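Uncharacterized HTH-type transcriptional regulator SAR2349 (Staphylococcus aureus, PDB 4EM2) probably acts as a DNA-binding transcription regulator of the MarR family and binds salicylate. Local coordinates at residues W67-R71 against L131-C136; F38-F42 against V163-I167. All coordinates share one frame; numbering follows the deposited sequence.

Overall arrangement
Contact 1 joins helix 64-76 to helix 126-148, close to the centre of the chain. Contact 2 joins helix 34-43 to helix 154-174 and lies nearer the surface. Their centres are about 26 Å apart and their nearest atoms about 13 Å, so they do not touch. Along the chain the order is 38-42, 67-71, 131-136, 163-167, with contact 2 enclosing contact 1. Helices 126-148 and 154-174 follow one another, so the second halves of the two contacts lie on consecutive helices. In MarR proteins the terminal helices generally build the dimerisation region, to which contact 2 would belong. Contact 1 lies beside bound salicylate, probably where that region meets the winged-helix part.

Contact 1 of 2, residues W67-R71 against L131-C136. With SAL (2-hydroxybenzoic acid), chain C; SAL (2-hydroxybenzoic acid), chain B; SAL (2-hydroxybenzoic acid), chain E.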
ATOM      1  N   TRP A  67       1.308  -6.556  -1.354  1.00 22.56           N
ATOM      2  CA  TRP A  67       0.091  -5.836  -1.575  1.00 23.46           C
ATOM      3  C   TRP A  67       0.333  -4.393  -2.007  1.00 23.52           C
ATOM      4  O   TRP A  67      -0.308  -3.875  -2.927  1.00 24.25           O
ATOM      5  CB  TRP A  67      -0.758  -5.881  -0.301  1.00 26.79           C
ATOM      6  CG  TRP A  67      -1.893  -4.859  -0.382  1.00 29.22           C
ATOM      7  CD1 TRP A  67      -1.981  -3.705   0.329  1.00 31.68           C
ATOM      8  CD2 TRP A  67      -3.032  -4.893  -1.251  1.00 27.75           C
ATOM      9  NE1 TRP A  67      -3.104  -3.012  -0.037  1.00 31.23           N
ATOM     10  CE2 TRP A  67      -3.782  -3.720  -0.997  1.00 30.52           C
ATOM     11  CE3 TRP A  67      -3.509  -5.802  -2.206  1.00 28.25           C
ATOM     12  CZ2 TRP A  67      -5.017  -3.425  -1.674  1.00 28.08           C
ATOM     13  CZ3 TRP A  67      -4.753  -5.506  -2.882  1.00 28.28           C
ATOM     14  CH2 TRP A  67      -5.469  -4.334  -2.603  1.00 29.00           C
ATOM     15  N   LEU A  68       1.293  -3.723  -1.385  1.00 21.35           N
ATOM     16  CA  LEU A  68       1.523  -2.332  -1.744  1.00 20.45           C
ATOM     17  C   LEU A  68       1.940  -2.165  -3.184  1.00 22.74           C
ATOM     18  O   LEU A  68       1.470  -1.221  -3.907  1.00 23.09           O
ATOM     19  CB  LEU A  68       2.583  -1.717  -0.774  1.00 21.66           C
ATOM     20  CG  LEU A  68       2.045  -1.607   0.669  1.00 21.88           C
ATOM     21  CD1 LEU A  68       3.225  -1.055   1.612  1.00 25.72           C
ATOM     22  CD2 LEU A  68       0.885  -0.597   0.722  1.00 25.60           C
ATOM     23  N   ILE A  69       2.831  -3.050  -3.640  1.00 22.89           N
ATOM     24  CA  ILE A  69       3.303  -2.961  -5.036  1.00 22.88           C
ATOM     25  C   ILE A  69       2.115  -3.346  -5.946  1.00 25.32           C
ATOM     26  O   ILE A  69       1.891  -2.699  -6.975  1.00 26.48           O
ATOM     27  CB  ILE A  69       4.457  -3.934  -5.285  1.00 23.81           C
ATOM     28  CG1 ILE A  69       5.696  -3.529  -4.429  1.00 24.41           C
ATOM     29  CG2 ILE A  69       4.811  -3.984  -6.777  1.00 25.20           C
ATOM     30  CD1 ILE A  69       6.109  -2.165  -4.564  1.00 26.16           C
ATOM     31  N   LEU A  70       1.360  -4.372  -5.548  1.00 23.35           N
ATOM     32  CA  LEU A  70       0.212  -4.806  -6.364  1.00 24.66           C
ATOM     33  C   LEU A  70      -0.754  -3.641  -6.563  1.00 24.50           C
ATOM     34  O   LEU A  70      -1.180  -3.348  -7.692  1.00 24.67           O
ATOM     35  CB  LEU A  70      -0.539  -5.972  -5.703  1.00 23.81           C
ATOM     36  CG  LEU A  70      -1.724  -6.552  -6.550  1.00 26.28           C
ATOM     37  CD1 LEU A  70      -1.109  -7.266  -7.780  1.00 28.39           C
ATOM     38  CD2 LEU A  70      -2.593  -7.552  -5.782  1.00 25.04           C
ATOM     39  N   ARG A  71      -1.056  -2.953  -5.464  1.00 23.72           N
ATOM     40  CA  ARG A  71      -1.983  -1.855  -5.478  1.00 24.78           C
ATOM     41  C   ARG A  71      -1.422  -0.759  -6.353  1.00 25.20           C
ATOM     42  O   ARG A  71      -2.148  -0.138  -7.149  1.00 25.25           O
ATOM     43  CB  ARG A  71      -2.204  -1.330  -4.033  1.00 25.70           C
ATOM     44  CG  ARG A  71      -3.271  -0.175  -3.901  1.00 28.07           C
ATOM     45  CD  ARG A  71      -3.461   0.253  -2.397  1.00 29.06           C
ATOM     46  NE  ARG A  71      -2.212   0.817  -1.849  1.00 33.14           N
ATOM     47  CZ  ARG A  71      -2.125   1.480  -0.675  1.00 36.36           C
ATOM     48  NH1 ARG A  71      -3.216   1.645   0.080  1.00 33.17           N
ATOM     49  NH2 ARG A  71      -0.952   2.034  -0.281  1.00 34.52           N
ATOM     50  N   LEU A 131      -8.037 -10.528  -6.756  1.00 23.53           N
ATOM     51  CA  LEU A 131      -7.508 -10.408  -5.393  1.00 22.25           C
ATOM     52  C   LEU A 131      -7.636  -8.923  -4.952  1.00 23.11           C
ATOM     53  O   LEU A 131      -8.123  -8.603  -3.868  1.00 21.73           O
ATOM     54  CB  LEU A 131      -6.060 -10.858  -5.380  1.00 22.13           C
ATOM     55  CG  LEU A 131      -5.274 -10.852  -4.039  1.00 24.00           C
ATOM     56  CD1 LEU A 131      -4.041 -11.690  -4.245  1.00 21.75           C
ATOM     57  CD2 LEU A 131      -4.909  -9.422  -3.615  1.00 22.78           C
ATOM     58  N   TYR A 132      -7.256  -8.026  -5.849  1.00 24.70           N
ATOM     59  CA  TYR A 132      -7.270  -6.585  -5.575  1.00 25.55           C
ATOM     60  C   TYR A 132      -8.634  -6.055  -5.179  1.00 27.79           C
ATOM     61  O   TYR A 132      -8.765  -5.328  -4.184  1.00 27.00           O
ATOM     62  CB  TYR A 132      -6.766  -5.847  -6.816  1.00 26.91           C
ATOM     63  CG  TYR A 132      -6.826  -4.342  -6.704  1.00 30.25           C
ATOM     64  CD1 TYR A 132      -5.923  -3.652  -5.912  1.00 30.35           C
ATOM     65  CD2 TYR A 132      -7.805  -3.613  -7.386  1.00 33.54           C
ATOM     66  CE1 TYR A 132      -5.980  -2.298  -5.782  1.00 33.50           C
ATOM     67  CE2 TYR A 132      -7.878  -2.238  -7.273  1.00 36.61           C
ATOM     68  CZ  TYR A 132      -6.956  -1.590  -6.455  1.00 35.95           C
ATOM     69  OH  TYR A 132      -7.023  -0.242  -6.285  1.00 38.79           O
ATOM     70  N   GLU A 133      -9.661  -6.396  -5.965  1.00 28.58           N
ATOM     71  CA  GLU A 133     -10.999  -5.930  -5.655  1.00 29.42           C
ATOM     72  C   GLU A 133     -11.468  -6.477  -4.335  1.00 28.18           C
ATOM     73  O   GLU A 133     -12.124  -5.762  -3.558  1.00 29.43           O
ATOM     74  CB  GLU A 133     -11.996  -6.334  -6.740  1.00 34.44           C
ATOM     75  CG  GLU A 133     -11.774  -5.601  -8.062  1.00 40.29           C
ATOM     76  CD  GLU A 133     -12.593  -6.228  -9.203  1.00 43.63           C
ATOM     77  OE1 GLU A 133     -13.749  -6.711  -8.921  1.00 44.92           O
ATOM     78  OE2 GLU A 133     -12.062  -6.235 -10.349  1.00 42.65           O
ATOM     79  N   ILE A 134     -11.102  -7.713  -4.028  1.00 26.19           N
ATOM     80  CA  ILE A 134     -11.550  -8.271  -2.763  1.00 27.27           C
ATOM     81  C   ILE A 134     -10.881  -7.612  -1.528  1.00 27.53           C
ATOM     82  O   ILE A 134     -11.540  -7.296  -0.527  1.00 26.26           O
ATOM     83  CB  ILE A 134     -11.297  -9.756  -2.685  1.00 28.33           C
ATOM     84  CG1 ILE A 134     -12.279 -10.488  -3.579  1.00 27.96           C
ATOM     85  CG2 ILE A 134     -11.483 -10.239  -1.253  1.00 30.06           C
ATOM     86  CD1 ILE A 134     -11.751 -11.890  -3.945  1.00 28.96           C
ATOM     87  N   VAL A 135      -9.565  -7.453  -1.585  1.00 27.10           N
ATOM     88  CA  VAL A 135      -8.865  -6.815  -0.467  1.00 25.97           C
ATOM     89  C   VAL A 135      -9.354  -5.395  -0.295  1.00 25.27           C
ATOM     90  O   VAL A 135      -9.676  -4.972   0.789  1.00 25.18           O
ATOM     91  CB  VAL A 135      -7.321  -6.786  -0.731  1.00 25.98           C
ATOM     92  CG1 VAL A 135      -6.615  -5.758   0.232  1.00 26.09           C
ATOM     93  CG2 VAL A 135      -6.736  -8.225  -0.536  1.00 25.60           C
ATOM     94  N   CYS A 136      -9.437  -4.667  -1.396  1.00 26.06           N
ATOM     95  CA  CYS A 136      -9.809  -3.293  -1.345  1.00 30.37           C
ATOM     96  C   CYS A 136     -11.170  -3.066  -0.666  1.00 32.28           C
ATOM     97  O   CYS A 136     -11.325  -2.202   0.210  1.00 30.63           O
ATOM     98  CB  CYS A 136      -9.710  -2.753  -2.771  1.00 35.57           C
ATOM     99  SG  CYS A 136     -10.345  -1.117  -2.957  1.00 51.12           S
TER
HETATM  100  C1' SAL C 502      -5.025   0.336   3.530  1.00 40.19           C
HETATM  101  O1' SAL C 502      -5.169   0.889   2.473  1.00 37.88           O
HETATM  102  O2' SAL C 502      -5.134   1.014   4.662  1.00 42.30           O
HETATM  103  C1  SAL C 502      -4.770  -1.097   3.563  1.00 41.05           C
HETATM  104  C2  SAL C 502      -4.697  -1.814   2.332  1.00 42.58           C
HETATM  105  C3  SAL C 502      -4.465  -3.216   2.368  1.00 43.30           C
HETATM  106  C4  SAL C 502      -4.300  -3.896   3.606  1.00 42.84           C
HETATM  107  C5  SAL C 502      -4.366  -3.168   4.829  1.00 43.60           C
HETATM  108  C6  SAL C 502      -4.603  -1.771   4.809  1.00 41.52           C
HETATM  109  O2  SAL C 502      -4.853  -1.130   1.122  1.00 41.28           O
HETATM  110  C1' SAL B 501       1.761   2.494   3.635  1.00 37.82           C
HETATM  111  O1' SAL B 501       1.552   3.368   2.786  1.00 38.52           O
HETATM  112  O2' SAL B 501       2.935   2.449   4.324  1.00 34.65           O
HETATM  113  C1  SAL B 501       0.780   1.436   3.853  1.00 32.61           C
HETATM  114  C2  SAL B 501      -0.540   1.526   3.330  1.00 33.37           C
HETATM  115  C3  SAL B 501      -1.464   0.490   3.531  1.00 33.01           C
HETATM  116  C4  SAL B 501      -1.068  -0.644   4.256  1.00 32.35           C
HETATM  117  C5  SAL B 501       0.239  -0.732   4.784  1.00 32.03           C
HETATM  118  C6  SAL B 501       1.158   0.300   4.587  1.00 32.44           C
HETATM  119  O2  SAL B 501      -0.902   2.574   2.652  1.00 36.60           O
HETATM  120  C1' SAL E 504       6.103  -0.420  -0.174  1.00 49.67           C
HETATM  121  O1' SAL E 504       5.723   0.374   0.695  1.00 49.75           O
HETATM  122  O2' SAL E 504       5.754  -0.191  -1.460  1.00 49.30           O
HETATM  123  C1  SAL E 504       6.973  -1.600   0.166  1.00 47.13           C
HETATM  124  C2  SAL E 504       7.701  -1.639   1.412  1.00 47.59           C
HETATM  125  C3  SAL E 504       8.528  -2.779   1.688  1.00 48.42           C
HETATM  126  C4  SAL E 504       8.627  -3.856   0.752  1.00 48.69           C
HETATM  127  C5  SAL E 504       7.903  -3.814  -0.479  1.00 46.46           C
HETATM  128  C6  SAL E 504       7.085  -2.703  -0.769  1.00 46.02           C
HETATM  129  O2  SAL E 504       7.615  -0.579   2.342  1.00 47.59           O
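Arg71, which packs against Tyr132 through its aliphatic stem, uses NH2 to donate a hydrogen bond to O2 of the chain B salicylate. The NH2 to O2 distance is 3.0 Å and the N-H...O angle is 152°. The oxygen lies at the edge of the guanidinium, near its plane. A second salicylate, chain C, lies at the same planar group's edge, with its O1' 3.2 Å from Arg71 NH1. The arginine chain is extended through chi2 and bends at chi3 (63°), so CG stays by the tyrosine while the guanidinium goes to the ligands. Arg71 CG meets Tyr132 CE1 at 3.9 Å, in the plane of the ring.

Trp67 fits as a knob into a hole made by Leu131, Tyr132, Val135 and Cys136. Val135 CG1 sits over one face, 3.4 Å from the centroid of the six-membered ring, a CH-pi contact. Arg71 CB lies over the opposite face, toward the rim. The indole and the Tyr132 ring form an offset pair with little overlap, their planes at 23°. Even so, Trp67 CH2 comes to 3.4 Å from Tyr132 CD1. Leu131 CD2 closes the apolar patch, at 3.7 Å from Leu70 CD2. No hydrogen bond crosses between residues 67-71 and 131-136. The weak bond from Trp67 NE1 to the chain C salicylate is doubtful, because the model is too tight there.

Leu57 of helix 46-59 touches both Trp67 and Val135. Trp67, Arg71 and Val135 line one salicylate pocket together with Tyr49 and Leu57, and Tyr49 OH is hydrogen-bonded to salicylate. This is consistent with the ligand sites between dimerisation and winged-helix regions known in MarR regulators.

Contact 2 of 2, residues F38-F42 against V163-I167; sequences FFNSF and VMNQI
A Met-aromatic contact marks this crossing of two helices, one near each end of the MarR-type fold. In such proteins helices of this kind build the dimerisation region, and the position of helices 34-43 and 154-174 is consistent with that. Their short segments cross at -104°, with the axes 12.8 Å apart, so long side chains fill the gap. The contact is wholly apolar and no hydrogen bond crosses it.

Met164 lays the end of its side chain over one face of the Phe42 ring. CE is 3.8 Å from the ring centroid and almost on the ring normal. The sulfur, SD, is 4.1 Å from the same centroid and displaced toward CD2. Bends at chi2 and chi3 (-53° and -47°) curl the methionine so that sulfur and methyl both lie over the same ring face, the methyl nearer the centre. Phe42 holds CG between its backbone N and carbonyl carbon, and its ring folds back over its own helix. Phe39 O therefore lies over the face opposite the methionine, 3.7 Å above the ring plane.

Phe38 works through its ring edge. CZ touches Val163 CG1 at 3.8 Å, and CE2 touches Ile167 CD1 at the same separation. Both methyl groups lie near the ring plane, and Ile167 reaches the ring edge from the facing helix. Phe42 CE2 lies over one face of the Phe38 ring, toward its rim. Ile167 uses its other branch as well: CG2 is 4.2 Å from Phe39 CE2. Behind this apolar layer, within helix 34-43, Ser41 OG donates a hydrogen bond of 2.6 Å to Phe38 O.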
ATOM      1  N   PHE A  38       1.250  15.149  19.388  1.00 30.44           N
ATOM      2  CA  PHE A  38       0.634  15.284  18.084  1.00 29.15           C
ATOM      3  C   PHE A  38       1.239  14.228  17.109  1.00 30.08           C
ATOM      4  O   PHE A  38       0.506  13.400  16.536  1.00 30.51           O
ATOM      5  CB  PHE A  38       0.878  16.697  17.546  1.00 26.16           C
ATOM      6  CG  PHE A  38       0.503  16.878  16.088  1.00 28.66           C
ATOM      7  CD1 PHE A  38      -0.821  16.703  15.655  1.00 26.15           C
ATOM      8  CD2 PHE A  38       1.471  17.234  15.149  1.00 26.82           C
ATOM      9  CE1 PHE A  38      -1.169  16.872  14.336  1.00 25.57           C
ATOM     10  CE2 PHE A  38       1.137  17.412  13.831  1.00 27.76           C
ATOM     11  CZ  PHE A  38      -0.224  17.226  13.403  1.00 27.07           C
ATOM     12  N   PHE A  39       2.555  14.245  16.922  1.00 28.44           N
ATOM     13  CA  PHE A  39       3.180  13.264  16.014  1.00 28.21           C
ATOM     14  C   PHE A  39       2.938  11.857  16.537  1.00 28.12           C
ATOM     15  O   PHE A  39       2.638  10.952  15.769  1.00 27.43           O
ATOM     16  CB  PHE A  39       4.689  13.477  15.867  1.00 27.09           C
ATOM     17  CG  PHE A  39       5.058  14.404  14.731  1.00 27.33           C
ATOM     18  CD1 PHE A  39       5.140  15.781  14.943  1.00 26.42           C
ATOM     19  CD2 PHE A  39       5.250  13.907  13.462  1.00 25.35           C
ATOM     20  CE1 PHE A  39       5.416  16.667  13.867  1.00 25.87           C
ATOM     21  CE2 PHE A  39       5.515  14.743  12.397  1.00 27.78           C
ATOM     22  CZ  PHE A  39       5.603  16.172  12.613  1.00 25.97           C
ATOM     23  N   ASN A  40       3.026  11.682  17.841  1.00 27.06           N
ATOM     24  CA  ASN A  40       2.832  10.341  18.383  1.00 30.02           C
ATOM     25  C   ASN A  40       1.450   9.806  18.104  1.00 29.49           C
ATOM     26  O   ASN A  40       1.281   8.608  17.891  1.00 29.19           O
ATOM     27  CB  ASN A  40       3.036  10.304  19.903  1.00 33.53           C
ATOM     28  CG  ASN A  40       4.481  10.498  20.312  1.00 37.57           C
ATOM     29  OD1 ASN A  40       5.397  10.575  19.479  1.00 40.56           O
ATOM     30  ND2 ASN A  40       4.699  10.583  21.622  1.00 39.97           N
ATOM     31  N   SER A  41       0.459  10.702  18.134  1.00 29.17           N
ATOM     32  CA  SER A  41      -0.924  10.284  17.940  1.00 29.72           C
ATOM     33  C   SER A  41      -1.137   9.602  16.602  1.00 29.94           C
ATOM     34  O   SER A  41      -1.957   8.662  16.517  1.00 31.70           O
ATOM     35  CB  SER A  41      -1.922  11.452  18.090  1.00 26.27           C
ATOM     36  OG  SER A  41      -1.850  12.336  16.981  1.00 25.42           O
ATOM     37  N   PHE A  42      -0.439  10.046  15.563  1.00 27.25           N
ATOM     38  CA  PHE A  42      -0.638   9.379  14.270  1.00 28.55           C
ATOM     39  C   PHE A  42       0.466   8.372  13.890  1.00 29.12           C
ATOM     40  O   PHE A  42       0.185   7.387  13.178  1.00 29.55           O
ATOM     41  CB  PHE A  42      -0.910  10.384  13.122  1.00 26.18           C
ATOM     42  CG  PHE A  42       0.141  11.465  12.947  1.00 28.14           C
ATOM     43  CD1 PHE A  42       1.315  11.227  12.233  1.00 25.07           C
ATOM     44  CD2 PHE A  42      -0.101  12.770  13.423  1.00 27.39           C
ATOM     45  CE1 PHE A  42       2.249  12.271  11.991  1.00 26.55           C
ATOM     46  CE2 PHE A  42       0.822  13.813  13.182  1.00 26.64           C
ATOM     47  CZ  PHE A  42       2.010  13.553  12.458  1.00 25.33           C
ATOM     48  N   VAL A 163      -5.032  18.576   7.816  1.00 40.24           N
ATOM     49  CA  VAL A 163      -3.815  18.700   8.605  1.00 39.88           C
ATOM     50  C   VAL A 163      -2.757  17.709   8.125  1.00 39.89           C
ATOM     51  O   VAL A 163      -1.628  18.095   7.856  1.00 41.60           O
ATOM     52  CB  VAL A 163      -4.106  18.434  10.106  1.00 39.22           C
ATOM     53  CG1 VAL A 163      -2.831  18.450  10.897  1.00 38.31           C
ATOM     54  CG2 VAL A 163      -5.035  19.529  10.647  1.00 39.92           C
ATOM     55  N   MET A 164      -3.123  16.425   8.007  1.00 38.99           N
ATOM     56  CA  MET A 164      -2.168  15.419   7.606  1.00 36.38           C
ATOM     57  C   MET A 164      -1.483  15.750   6.289  1.00 38.05           C
ATOM     58  O   MET A 164      -0.260  15.617   6.180  1.00 38.05           O
ATOM     59  CB  MET A 164      -2.838  14.021   7.544  1.00 35.09           C
ATOM     60  CG  MET A 164      -3.337  13.494   8.889  1.00 29.85           C
ATOM     61  SD  MET A 164      -2.169  13.451  10.323  1.00 32.56           S
ATOM     62  CE  MET A 164      -0.931  12.779   9.544  1.00 30.80           C
ATOM     63  N   ASN A 165      -2.248  16.179   5.280  1.00 37.87           N
ATOM     64  CA  ASN A 165      -1.652  16.518   3.989  1.00 37.93           C
ATOM     65  C   ASN A 165      -0.646  17.666   4.114  1.00 37.21           C
ATOM     66  O   ASN A 165       0.343  17.704   3.395  1.00 35.18           O
ATOM     67  CB  ASN A 165      -2.735  16.881   2.964  1.00 40.17           C
ATOM     68  CG  ASN A 165      -3.607  15.703   2.627  1.00 43.34           C
ATOM     69  OD1 ASN A 165      -3.194  14.553   2.817  1.00 43.31           O
ATOM     70  ND2 ASN A 165      -4.813  15.966   2.116  1.00 43.14           N
ATOM     71  N   GLN A 166      -0.887  18.592   5.044  1.00 37.62           N
ATOM     72  CA  GLN A 166       0.070  19.672   5.232  1.00 39.29           C
ATOM     73  C   GLN A 166       1.387  19.033   5.691  1.00 38.36           C
ATOM     74  O   GLN A 166       2.440  19.304   5.102  1.00 38.90           O
ATOM     75  CB  GLN A 166      -0.436  20.662   6.262  1.00 39.33           C
ATOM     76  CG  GLN A 166      -1.594  21.511   5.715  1.00 42.64           C
ATOM     77  CD  GLN A 166      -1.853  22.704   6.582  1.00 43.15           C
ATOM     78  OE1 GLN A 166      -1.089  23.677   6.561  1.00 45.98           O
ATOM     79  NE2 GLN A 166      -2.901  22.630   7.386  1.00 42.37           N
ATOM     80  N   ILE A 167       1.315  18.138   6.686  1.00 37.64           N
ATOM     81  CA  ILE A 167       2.534  17.467   7.198  1.00 38.22           C
ATOM     82  C   ILE A 167       3.204  16.698   6.073  1.00 39.55           C
ATOM     83  O   ILE A 167       4.415  16.817   5.829  1.00 39.97           O
ATOM     84  CB  ILE A 167       2.216  16.500   8.353  1.00 36.70           C
ATOM     85  CG1 ILE A 167       1.560  17.267   9.505  1.00 35.60           C
ATOM     86  CG2 ILE A 167       3.503  15.793   8.852  1.00 34.51           C
ATOM     87  CD1 ILE A 167       2.465  18.182  10.319  1.00 36.52           C
TER